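Local coordinates for protein beta-fructofuranosidase (Arthrobacter, PDB 3WPU) that is a beta-fructofuranosidase of the levansucrase/invertase family, enzymes folded as a five-bladed beta-propeller, at residues A167-I175 against L490-V498; M426-I435 against G480-K488. One frame throughout, in Å; residues are numbered along the deposited sequence.

Interaction 1 (A167-I175 against L490-V498); sequences ARVSKNGEI and LFTNGKFGV
Lys-171 lies across the backbone of Gly-497, and its side chain is worth following outward. CG stands anti to the carbonyl carbon (chi1 -77°), which lays the start of the chain beside the Gly-497 carbonyl: CB and CG pass its O at van der Waals range, and CD comes nearest, with CD to Gly-497 O at 3.8 Å. From there the extended chain carries CE and NZ away from the other segment. At the tip, NZ makes a weak bond to a water, which donates in turn to Gly-497 O.

The backbone of Lys-171 makes the tighter contact. Its carbonyl O lies 3.2 Å from Gly-497 CA, a nearly straight CA-H...O contact (175° at the hydrogen), possible because glycine puts no side chain in the way. The same Lys-171 O is 3.1 Å from Thr-492 OG1. That hydroxyl is also 2.9 Å from Phe-496 O within its own hairpin, so two acceptors lie within reach of one proton. Leu-490 straddles the start of the turn, CD2 against Ser-170 O at 3.3 Å and CD1 against Lys-171 O. Its CD2 also meets Val-169 CG2 at 3.9 Å, the two side chains running side by side but in opposing senses.

An Asx turn shapes the loop from within, Asn-172 OD1 accepting from Glu-174 N (2.8 Å) in the carbonyl plane.

The turn end of one hairpin packs on the flank of another. The Ser-170 to Gly-173 type I turn joins strands 159-169 and 174-184 and presses on the hairpin of strands 488-493 and 496-500. Val-169 also touches Leu-80 of strand 72-81. On the far side of that hairpin, Phe-491 and Phe-496 pack on helices 514-520 and 527-539.

Interaction 2 (M426-I435 against G480-K488); sequences MPGGLVQSFI and GWADIPANK
Ile-484 pushes its tip against a bend in Gln-432. The glutamine's CG sits between its backbone N and carbonyl carbon (chi1 57°), and a second bend at chi2 (99°) turns the amide flat toward the isoleucine. CD1 of Ile-484 therefore rests over the amide face, 3.6 Å from Gln-432 CD and 3.7 Å from Gln-432 NE2. That NE2 donates to Thr-77 O, which holds the amide in place.

The other branch of Ile-484 serves Met-426: its CG2 meets Met-426 SD at 3.9 Å, the isoleucine lying nearly perpendicular to the methionine. The methionine tip hooks its methyl against the backbone where Asp-483 leads through Ile-484 to Pro-485, with Met-426 CE 3.5 Å from Asp-483 O and 3.9 Å from Pro-485 CD. A G1 beta bulge, Gly-429 and Leu-430 facing Met-426, closes the turn that leads into strand 430-434. This strand is an inner one of a four-stranded antiparallel sheet, consistent with a propeller blade, and the loop 480-488 runs across its side chains.

Leu-430 brings CD1 to within 4.1 Å of Pro-485 CG, so the proline ring is met by Met-426 and Leu-430 together. At one end of the contact, Ile-435 CD1 abuts the edge of the Trp-481 ring at CZ3. At the other, the Pro-427 ring sets CG against Asn-487 OD1, an oxygen that accepts from Gln-87 N.

Interactions 1 and 2 share one continuous piece of chain: loop 480-488 of interaction 2 runs into strand 488-493, whose hairpin carries interaction 1. Along the sequence the order is 167-175, 426-435, 480-488, then 490-498, so both segments of interaction 2 fall between those of interaction 1. Their centres are about 22 Å apart, interaction 2 about 12 Å from the centre of the chain and interaction 1 about 24 Å. Interaction 1 joins two hairpins of one large mixed sheet, whereas interaction 2 packs the preceding loop on the four-stranded sheet that holds strand 430-434, so this part of the chain spans both sheets.

Interaction 1 (A167-I175 against L490-V498)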
ATOM      1  N   ALA A 167      -1.608   2.088  10.315  1.00 10.64           N
ATOM      2  CA  ALA A 167      -1.511   2.255  11.768  1.00 10.75           C
ATOM      3  C   ALA A 167      -1.374   3.723  12.121  1.00 11.50           C
ATOM      4  O   ALA A 167      -0.466   4.392  11.640  1.00 11.28           O
ATOM      5  CB  ALA A 167      -0.340   1.466  12.325  1.00 10.69           C
ATOM      6  N   ARG A 168      -2.337   4.225  12.886  1.00 11.88           N
ATOM      7  CA  ARG A 168      -2.385   5.622  13.275  1.00 12.72           C
ATOM      8  C   ARG A 168      -1.880   5.796  14.700  1.00 13.37           C
ATOM      9  O   ARG A 168      -2.297   5.055  15.605  1.00 13.92           O
ATOM     10  CB  ARG A 168      -3.826   6.121  13.159  1.00 13.12           C
ATOM     11  CG  ARG A 168      -4.339   6.183  11.730  1.00 13.58           C
ATOM     12  CD  ARG A 168      -3.803   7.412  11.018  1.00 14.35           C
ATOM     13  NE  ARG A 168      -4.280   8.600  11.722  1.00 14.41           N
ATOM     14  CZ  ARG A 168      -5.446   9.206  11.514  1.00 15.83           C
ATOM     15  NH1 ARG A 168      -6.276   8.825  10.545  1.00 16.04           N
ATOM     16  NH2 ARG A 168      -5.765  10.244  12.290  1.00 16.15           N
ATOM     17  N   VAL A 169      -0.983   6.754  14.913  1.00 13.78           N
ATOM     18  CA  VAL A 169      -0.399   6.954  16.242  1.00 15.23           C
ATOM     19  C   VAL A 169      -1.054   8.155  16.893  1.00 16.59           C
ATOM     20  O   VAL A 169      -1.442   9.068  16.208  1.00 17.93           O
ATOM     21  CB  VAL A 169       1.135   7.111  16.176  1.00 16.86           C
ATOM     22  CG1 VAL A 169       1.561   8.340  15.395  1.00 17.39           C
ATOM     23  CG2 VAL A 169       1.770   7.052  17.561  1.00 17.26           C
ATOM     24  N   SER A 170      -1.196   8.118  18.211  1.00 17.51           N
ATOM     25  CA  SER A 170      -1.757   9.211  18.989  1.00 19.70           C
ATOM     26  C   SER A 170      -0.627   9.811  19.801  1.00 20.06           C
ATOM     27  O   SER A 170       0.414   9.182  19.975  1.00 19.65           O
ATOM     28  CB  SER A 170      -2.832   8.685  19.941  1.00 20.61           C
ATOM     29  OG  SER A 170      -3.912   8.097  19.234  1.00 23.42           O
ATOM     30  N   LYS A 171      -0.860  11.003  20.344  1.00 21.53           N
ATOM     31  CA  LYS A 171       0.160  11.723  21.114  1.00 24.06           C
ATOM     32  C   LYS A 171       0.588  11.009  22.389  1.00 24.48           C
ATOM     33  O   LYS A 171       1.675  11.263  22.879  1.00 25.26           O
ATOM     34  CB  LYS A 171      -0.327  13.137  21.473  1.00 25.89           C
ATOM     35  CG  LYS A 171      -0.257  14.108  20.311  1.00 29.06           C
ATOM     36  CD  LYS A 171      -0.892  15.451  20.661  1.00 32.53           C
ATOM     37  CE  LYS A 171      -0.806  16.411  19.482  1.00 35.13           C
ATOM     38  NZ  LYS A 171      -1.437  17.738  19.753  1.00 36.09           N
ATOM     39  N   ASN A 172      -0.269  10.139  22.923  1.00 25.71           N
ATOM     40  CA  ASN A 172       0.054   9.339  24.118  1.00 26.96           C
ATOM     41  C   ASN A 172       0.785   8.021  23.814  1.00 25.69           C
ATOM     42  O   ASN A 172       0.997   7.211  24.712  1.00 27.10           O
ATOM     43  CB  ASN A 172      -1.229   9.049  24.908  1.00 30.97           C
ATOM     44  CG  ASN A 172      -2.314   8.403  24.054  1.00 35.13           C
ATOM     45  OD1 ASN A 172      -2.023   7.651  23.131  1.00 33.92           O
ATOM     46  ND2 ASN A 172      -3.574   8.721  24.349  1.00 39.53           N
ATOM     47  N   GLY A 173       1.164   7.799  22.559  1.00 23.27           N
ATOM     48  CA  GLY A 173       1.845   6.560  22.170  1.00 21.39           C
ATOM     49  C   GLY A 173       0.889   5.425  21.820  1.00 19.97           C
ATOM     50  O   GLY A 173       1.324   4.309  21.538  1.00 17.94           O
ATOM     51  N   GLU A 174      -0.408   5.707  21.833  1.00 19.12           N
ATOM     52  CA  GLU A 174      -1.394   4.703  21.441  1.00 18.95           C
ATOM     53  C   GLU A 174      -1.334   4.530  19.933  1.00 17.00           C
ATOM     54  O   GLU A 174      -1.089   5.492  19.183  1.00 15.42           O
ATOM     55  CB  GLU A 174      -2.796   5.151  21.846  1.00 21.97           C
ATOM     56  CG  GLU A 174      -3.952   4.322  21.312  1.00 25.94           C
ATOM     57  CD  GLU A 174      -5.267   5.057  21.498  1.00 29.60           C
ATOM     58  OE1 GLU A 174      -5.591   5.332  22.675  1.00 30.99           O
ATOM     59  OE2 GLU A 174      -5.926   5.387  20.476  1.00 30.88           O
ATOM     60  N   ILE A 175      -1.593   3.299  19.508  1.00 13.88           N
ATOM     61  CA  ILE A 175      -1.648   2.948  18.111  1.00 12.78           C
ATOM     62  C   ILE A 175      -3.013   2.352  17.783  1.00 12.50           C
ATOM     63  O   ILE A 175      -3.448   1.377  18.425  1.00 12.66           O
ATOM     64  CB  ILE A 175      -0.554   1.920  17.780  1.00 12.61           C
ATOM     65  CG1 ILE A 175       0.853   2.522  18.021  1.00 13.18           C
ATOM     66  CG2 ILE A 175      -0.704   1.441  16.343  1.00 13.10           C
ATOM     67  CD1 ILE A 175       1.973   1.511  17.872  1.00 14.13           C
ATOM     68  N   LEU A 490       7.653  11.515  17.834  1.00 17.57           N
ATOM     69  CA  LEU A 490       6.822  11.633  19.011  1.00 17.70           C
ATOM     70  C   LEU A 490       7.683  11.413  20.242  1.00 18.78           C
ATOM     71  O   LEU A 490       8.471  10.454  20.316  1.00 17.35           O
ATOM     72  CB  LEU A 490       5.685  10.602  18.951  1.00 18.62           C
ATOM     73  CG  LEU A 490       4.704  10.618  20.121  1.00 18.54           C
ATOM     74  CD1 LEU A 490       4.024  11.973  20.246  1.00 18.91           C
ATOM     75  CD2 LEU A 490       3.656   9.529  19.963  1.00 18.04           C
ATOM     76  N   PHE A 491       7.547  12.328  21.204  1.00 18.43           N
ATOM     77  CA  PHE A 491       8.144  12.159  22.517  1.00 20.16           C
ATOM     78  C   PHE A 491       7.011  12.190  23.520  1.00 21.99           C
ATOM     79  O   PHE A 491       6.272  13.168  23.575  1.00 22.26           O
ATOM     80  CB  PHE A 491       9.155  13.265  22.774  1.00 20.33           C
ATOM     81  CG  PHE A 491      10.319  13.220  21.849  1.00 21.04           C
ATOM     82  CD1 PHE A 491      11.189  12.138  21.890  1.00 21.27           C
ATOM     83  CD2 PHE A 491      10.545  14.229  20.930  1.00 21.13           C
ATOM     84  CE1 PHE A 491      12.278  12.076  21.028  1.00 21.87           C
ATOM     85  CE2 PHE A 491      11.631  14.175  20.071  1.00 21.27           C
ATOM     86  CZ  PHE A 491      12.496  13.097  20.120  1.00 20.93           C
ATOM     87  N   THR A 492       6.840  11.096  24.256  1.00 24.93           N
ATOM     88  CA  THR A 492       5.658  10.901  25.090  1.00 27.17           C
ATOM     89  C   THR A 492       6.020  10.170  26.395  1.00 29.83           C
ATOM     90  O   THR A 492       6.862   9.269  26.418  1.00 27.17           O
ATOM     91  CB  THR A 492       4.554  10.146  24.317  1.00 28.48           C
ATOM     92  OG1 THR A 492       3.372  10.026  25.120  1.00 29.62           O
ATOM     93  CG2 THR A 492       5.020   8.757  23.894  1.00 27.99           C
ATOM     94  N   ASN A 493       5.407  10.597  27.491  1.00 32.16           N
ATOM     95  CA  ASN A 493       5.575   9.900  28.766  1.00 37.27           C
ATOM     96  C   ASN A 493       4.485  10.314  29.710  1.00 38.97           C
ATOM     97  O   ASN A 493       4.331  11.506  29.978  1.00 36.67           O
ATOM     98  CB  ASN A 493       6.953  10.170  29.394  1.00 39.53           C
ATOM     99  CG  ASN A 493       7.820   8.919  29.467  1.00 41.72           C
ATOM    100  OD1 ASN A 493       7.432   7.917  30.082  1.00 42.51           O
ATOM    101  ND2 ASN A 493       9.002   8.968  28.847  1.00 41.93           N
ATOM    102  N   GLY A 494       3.714   9.327  30.172  1.00 43.35           N
ATOM    103  CA  GLY A 494       2.652   9.546  31.144  1.00 47.94           C
ATOM    104  C   GLY A 494       1.676  10.616  30.699  1.00 52.12           C
ATOM    105  O   GLY A 494       1.537  11.646  31.360  1.00 56.23           O
ATOM    106  N   LYS A 495       1.033  10.379  29.555  1.00 55.16           N
ATOM    107  CA  LYS A 495      -0.058  11.227  29.036  1.00 55.48           C
ATOM    108  C   LYS A 495       0.397  12.516  28.321  1.00 51.04           C
ATOM    109  O   LYS A 495      -0.298  12.988  27.418  1.00 53.57           O
ATOM    110  CB  LYS A 495      -1.102  11.522  30.126  1.00 58.47           C
ATOM    111  CG  LYS A 495      -1.668  10.252  30.752  1.00 62.73           C
ATOM    112  CD  LYS A 495      -2.660  10.525  31.871  1.00 65.23           C
ATOM    113  CE  LYS A 495      -3.156   9.213  32.468  1.00 66.82           C
ATOM    114  NZ  LYS A 495      -3.965   9.411  33.703  1.00 68.18           N
ATOM    115  N   PHE A 496       1.540  13.084  28.716  1.00 44.40           N
ATOM    116  CA  PHE A 496       2.171  14.153  27.929  1.00 39.86           C
ATOM    117  C   PHE A 496       2.716  13.574  26.619  1.00 36.08           C
ATOM    118  O   PHE A 496       3.396  12.552  26.634  1.00 36.35           O
ATOM    119  CB  PHE A 496       3.321  14.817  28.703  1.00 40.26           C
ATOM    120  CG  PHE A 496       3.988  15.936  27.950  1.00 39.59           C
ATOM    121  CD1 PHE A 496       3.475  17.222  27.999  1.00 39.69           C
ATOM    122  CD2 PHE A 496       5.111  15.696  27.166  1.00 39.67           C
ATOM    123  CE1 PHE A 496       4.071  18.256  27.297  1.00 39.09           C
ATOM    124  CE2 PHE A 496       5.712  16.724  26.464  1.00 39.69           C
ATOM    125  CZ  PHE A 496       5.190  18.008  26.528  1.00 40.63           C
ATOM    126  N   GLY A 497       2.426  14.232  25.498  1.00 33.37           N
ATOM    127  CA  GLY A 497       3.048  13.876  24.222  1.00 29.66           C
ATOM    128  C   GLY A 497       3.067  15.003  23.210  1.00 28.18           C
ATOM    129  O   GLY A 497       2.071  15.726  23.044  1.00 26.34           O
ATOM    130  N   VAL A 498       4.212  15.178  22.547  1.00 26.60           N
ATOM    131  CA  VAL A 498       4.317  16.096  21.415  1.00 26.64           C
ATOM    132  C   VAL A 498       5.148  15.463  20.322  1.00 26.52           C
ATOM    133  O   VAL A 498       6.084  14.702  20.590  1.00 26.60           O
ATOM    134  CB  VAL A 498       4.955  17.462  21.773  1.00 29.33           C
ATOM    135  CG1 VAL A 498       4.389  18.019  23.072  1.00 29.41           C
ATOM    136  CG2 VAL A 498       6.464  17.359  21.855  1.00 30.83           C
TER
HETATM  137  O   HOH W   1       1.198  17.971  21.423  1.00 47.46           O

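Interaction 2 (M426-I435 against G480-K488)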
ATOM      1  N   MET A 426       5.592   7.166   0.375  1.00 10.89           N
ATOM      2  CA  MET A 426       5.910   7.845   1.612  1.00 11.13           C
ATOM      3  C   MET A 426       6.129   9.318   1.322  1.00 11.39           C
ATOM      4  O   MET A 426       6.272   9.725   0.166  1.00 11.03           O
ATOM      5  CB  MET A 426       7.189   7.243   2.197  1.00 11.47           C
ATOM      6  CG  MET A 426       7.068   5.749   2.369  1.00 11.17           C
ATOM      7  SD  MET A 426       8.410   4.926   3.263  1.00 10.87           S
ATOM      8  CE  MET A 426       9.761   5.158   2.100  1.00 11.68           C
ATOM      9  N   PRO A 427       6.204  10.129   2.381  1.00 11.70           N
ATOM     10  CA  PRO A 427       6.426  11.553   2.164  1.00 12.31           C
ATOM     11  C   PRO A 427       7.671  11.845   1.317  1.00 12.20           C
ATOM     12  O   PRO A 427       8.695  11.126   1.401  1.00 12.82           O
ATOM     13  CB  PRO A 427       6.558  12.092   3.588  1.00 12.16           C
ATOM     14  CG  PRO A 427       5.704  11.161   4.391  1.00 11.97           C
ATOM     15  CD  PRO A 427       6.041   9.809   3.810  1.00 11.92           C
ATOM     16  N   GLY A 428       7.534  12.843   0.441  1.00 13.04           N
ATOM     17  CA  GLY A 428       8.588  13.219  -0.487  1.00 12.86           C
ATOM     18  C   GLY A 428       8.757  12.282  -1.671  1.00 13.16           C
ATOM     19  O   GLY A 428       9.762  12.342  -2.372  1.00 13.36           O
ATOM     20  N   GLY A 429       7.770  11.427  -1.905  1.00 12.15           N
ATOM     21  CA  GLY A 429       7.780  10.544  -3.052  1.00 10.83           C
ATOM     22  C   GLY A 429       8.700   9.371  -2.912  1.00 10.72           C
ATOM     23  O   GLY A 429       8.967   8.713  -3.911  1.00 10.98           O
ATOM     24  N   LEU A 430       9.128   9.062  -1.681  1.00 10.30           N
ATOM     25  CA  LEU A 430       9.898   7.823  -1.473  1.00 10.53           C
ATOM     26  C   LEU A 430       8.951   6.612  -1.526  1.00 10.46           C
ATOM     27  O   LEU A 430       7.809   6.666  -1.106  1.00 11.37           O
ATOM     28  CB  LEU A 430      10.671   7.855  -0.166  1.00 10.75           C
ATOM     29  CG  LEU A 430      11.719   8.956   0.018  1.00 11.10           C
ATOM     30  CD1 LEU A 430      12.496   8.726   1.316  1.00 11.65           C
ATOM     31  CD2 LEU A 430      12.684   9.024  -1.173  1.00 11.15           C
ATOM     32  N   VAL A 431       9.420   5.510  -2.084  1.00  9.66           N
ATOM     33  CA  VAL A 431       8.556   4.371  -2.292  1.00  9.55           C
ATOM     34  C   VAL A 431       9.244   3.137  -1.739  1.00  9.62           C
ATOM     35  O   VAL A 431      10.363   2.783  -2.162  1.00 10.20           O
ATOM     36  CB  VAL A 431       8.199   4.154  -3.779  1.00  9.75           C
ATOM     37  CG1 VAL A 431       7.263   2.954  -3.903  1.00 10.03           C
ATOM     38  CG2 VAL A 431       7.576   5.425  -4.390  1.00  9.96           C
ATOM     39  N   GLN A 432       8.594   2.497  -0.766  1.00  9.37           N
ATOM     40  CA  GLN A 432       9.096   1.235  -0.199  1.00  9.57           C
ATOM     41  C   GLN A 432       8.256   0.093  -0.756  1.00  9.42           C
ATOM     42  O   GLN A 432       7.115   0.278  -1.111  1.00  9.55           O
ATOM     43  CB  GLN A 432       9.054   1.251   1.329  1.00  9.84           C
ATOM     44  CG  GLN A 432       7.690   1.525   1.972  1.00  9.62           C
ATOM     45  CD  GLN A 432       6.947   0.295   2.437  1.00 10.08           C
ATOM     46  OE1 GLN A 432       7.268  -0.852   2.053  1.00  9.69           O
ATOM     47  NE2 GLN A 432       5.946   0.513   3.269  1.00 10.18           N
ATOM     48  N   SER A 433       8.860  -1.095  -0.877  1.00  9.12           N
ATOM     49  CA  SER A 433       8.185  -2.246  -1.473  1.00  9.36           C
ATOM     50  C   SER A 433       8.902  -3.505  -0.985  1.00  9.12           C
ATOM     51  O   SER A 433       9.999  -3.377  -0.463  1.00 10.16           O
ATOM     52  CB  SER A 433       8.278  -2.173  -3.005  1.00  9.51           C
ATOM     53  OG  SER A 433       9.617  -2.160  -3.478  1.00  9.77           O
ATOM     54  N   PHE A 434       8.282  -4.673  -1.151  1.00  8.88           N
ATOM     55  CA  PHE A 434       8.955  -5.934  -0.811  1.00  8.40           C
ATOM     56  C   PHE A 434       9.326  -6.655  -2.070  1.00  8.61           C
ATOM     57  O   PHE A 434       8.674  -6.559  -3.102  1.00  8.76           O
ATOM     58  CB  PHE A 434       8.085  -6.811   0.111  1.00  8.57           C
ATOM     59  CG  PHE A 434       7.054  -7.648  -0.611  1.00  8.48           C
ATOM     60  CD1 PHE A 434       7.357  -8.897  -1.122  1.00  8.55           C
ATOM     61  CD2 PHE A 434       5.773  -7.170  -0.832  1.00  8.75           C
ATOM     62  CE1 PHE A 434       6.401  -9.653  -1.795  1.00  8.66           C
ATOM     63  CE2 PHE A 434       4.813  -7.909  -1.504  1.00  8.87           C
ATOM     64  CZ  PHE A 434       5.130  -9.152  -2.015  1.00  8.96           C
ATOM     65  N   ILE A 435      10.343  -7.499  -1.941  1.00  8.78           N
ATOM     66  CA  ILE A 435      10.820  -8.313  -3.059  1.00  9.79           C
ATOM     67  C   ILE A 435      10.077  -9.642  -3.158  1.00 10.31           C
ATOM     68  O   ILE A 435       9.972 -10.389  -2.164  1.00 10.82           O
ATOM     69  CB  ILE A 435      12.312  -8.631  -2.863  1.00  9.54           C
ATOM     70  CG1 ILE A 435      13.148  -7.348  -2.867  1.00  9.74           C
ATOM     71  CG2 ILE A 435      12.796  -9.572  -3.965  1.00  9.35           C
ATOM     72  CD1 ILE A 435      14.607  -7.535  -2.503  1.00 10.29           C
ATOM     73  N   GLY A 480      18.267   3.107   0.505  1.00 12.62           N
ATOM     74  CA  GLY A 480      18.592   2.153   1.549  1.00 12.46           C
ATOM     75  C   GLY A 480      17.686   0.933   1.504  1.00 12.06           C
ATOM     76  O   GLY A 480      16.502   1.040   1.236  1.00 12.40           O
ATOM     77  N   TRP A 481      18.252  -0.249   1.738  1.00 12.46           N
ATOM     78  CA  TRP A 481      17.429  -1.425   1.937  1.00 12.32           C
ATOM     79  C   TRP A 481      16.464  -1.216   3.104  1.00 12.18           C
ATOM     80  O   TRP A 481      16.869  -0.862   4.207  1.00 11.33           O
ATOM     81  CB  TRP A 481      18.320  -2.627   2.205  1.00 12.89           C
ATOM     82  CG  TRP A 481      19.220  -2.949   1.067  1.00 13.00           C
ATOM     83  CD1 TRP A 481      20.540  -2.596   0.923  1.00 13.70           C
ATOM     84  CD2 TRP A 481      18.874  -3.704  -0.094  1.00 13.09           C
ATOM     85  NE1 TRP A 481      21.045  -3.124  -0.260  1.00 13.77           N
ATOM     86  CE2 TRP A 481      20.032  -3.794  -0.905  1.00 13.29           C
ATOM     87  CE3 TRP A 481      17.699  -4.331  -0.525  1.00 12.62           C
ATOM     88  CZ2 TRP A 481      20.036  -4.450  -2.124  1.00 13.16           C
ATOM     89  CZ3 TRP A 481      17.710  -4.997  -1.743  1.00 12.96           C
ATOM     90  CH2 TRP A 481      18.873  -5.054  -2.529  1.00 13.63           C
ATOM     91  N   ALA A 482      15.170  -1.437   2.855  1.00 12.08           N
ATOM     92  CA  ALA A 482      14.143  -1.409   3.892  1.00 11.92           C
ATOM     93  C   ALA A 482      14.100  -0.051   4.611  1.00 12.06           C
ATOM     94  O   ALA A 482      13.781   0.048   5.794  1.00 12.28           O
ATOM     95  CB  ALA A 482      14.333  -2.567   4.869  1.00 12.39           C
ATOM     96  N   ASP A 483      14.397   1.014   3.865  1.00 11.69           N
ATOM     97  CA  ASP A 483      14.395   2.330   4.466  1.00 11.21           C
ATOM     98  C   ASP A 483      12.969   2.895   4.509  1.00 11.21           C
ATOM     99  O   ASP A 483      12.405   3.267   3.478  1.00 10.61           O
ATOM    100  CB  ASP A 483      15.334   3.270   3.699  1.00 11.66           C
ATOM    101  CG  ASP A 483      15.540   4.594   4.408  1.00 12.42           C
ATOM    102  OD1 ASP A 483      15.345   4.645   5.638  1.00 12.78           O
ATOM    103  OD2 ASP A 483      15.943   5.574   3.730  1.00 12.96           O
ATOM    104  N   ILE A 484      12.412   2.981   5.713  1.00 11.22           N
ATOM    105  CA  ILE A 484      11.094   3.547   5.939  1.00 10.80           C
ATOM    106  C   ILE A 484      11.243   4.669   6.990  1.00 11.48           C
ATOM    107  O   ILE A 484      11.055   4.457   8.192  1.00 11.73           O
ATOM    108  CB  ILE A 484      10.103   2.453   6.369  1.00 10.89           C
ATOM    109  CG1 ILE A 484       9.987   1.415   5.246  1.00 11.20           C
ATOM    110  CG2 ILE A 484       8.750   3.084   6.704  1.00 10.64           C
ATOM    111  CD1 ILE A 484       8.974   0.318   5.465  1.00 11.50           C
ATOM    112  N   PRO A 485      11.663   5.841   6.537  1.00 11.97           N
ATOM    113  CA  PRO A 485      12.102   6.855   7.482  1.00 11.97           C
ATOM    114  C   PRO A 485      10.967   7.651   8.113  1.00 12.76           C
ATOM    115  O   PRO A 485       9.973   7.981   7.449  1.00 13.26           O
ATOM    116  CB  PRO A 485      12.966   7.781   6.603  1.00 12.41           C
ATOM    117  CG  PRO A 485      12.410   7.643   5.252  1.00 12.30           C
ATOM    118  CD  PRO A 485      11.878   6.249   5.137  1.00 12.19           C
ATOM    119  N   ALA A 486      11.147   8.023   9.374  1.00 13.40           N
ATOM    120  CA  ALA A 486      10.184   8.875  10.079  1.00 13.99           C
ATOM    121  C   ALA A 486      10.531  10.333   9.808  1.00 14.87           C
ATOM    122  O   ALA A 486      11.700  10.707   9.890  1.00 16.06           O
ATOM    123  CB  ALA A 486      10.225   8.588  11.567  1.00 14.17           C
ATOM    124  N   ASN A 487       9.526  11.147   9.483  1.00 14.89           N
ATOM    125  CA  ASN A 487       9.718  12.595   9.372  1.00 15.15           C
ATOM    126  C   ASN A 487       9.084  13.356  10.531  1.00 15.81           C
ATOM    127  O   ASN A 487       9.234  14.573  10.630  1.00 16.61           O
ATOM    128  CB  ASN A 487       9.202  13.124   8.022  1.00 15.08           C
ATOM    129  CG  ASN A 487       7.723  12.902   7.839  1.00 15.44           C
ATOM    130  OD1 ASN A 487       7.245  11.763   7.878  1.00 15.90           O
ATOM    131  ND2 ASN A 487       6.978  13.982   7.631  1.00 15.82           N
ATOM    132  N   LYS A 488       8.415  12.642  11.428  1.00 16.07           N
ATOM    133  CA  LYS A 488       7.927  13.232  12.673  1.00 16.02           C
ATOM    134  C   LYS A 488       8.366  12.335  13.817  1.00 15.96           C
ATOM    135  O   LYS A 488       8.503  11.130  13.659  1.00 14.58           O
ATOM    136  CB  LYS A 488       6.412  13.376  12.671  1.00 17.15           C
ATOM    137  CG  LYS A 488       5.879  14.291  11.584  1.00 17.99           C
ATOM    138  CD  LYS A 488       6.250  15.750  11.790  1.00 20.26           C
ATOM    139  CE  LYS A 488       5.550  16.636  10.768  1.00 22.24           C
ATOM    140  NZ  LYS A 488       6.075  18.034  10.800  1.00 24.17           N
TER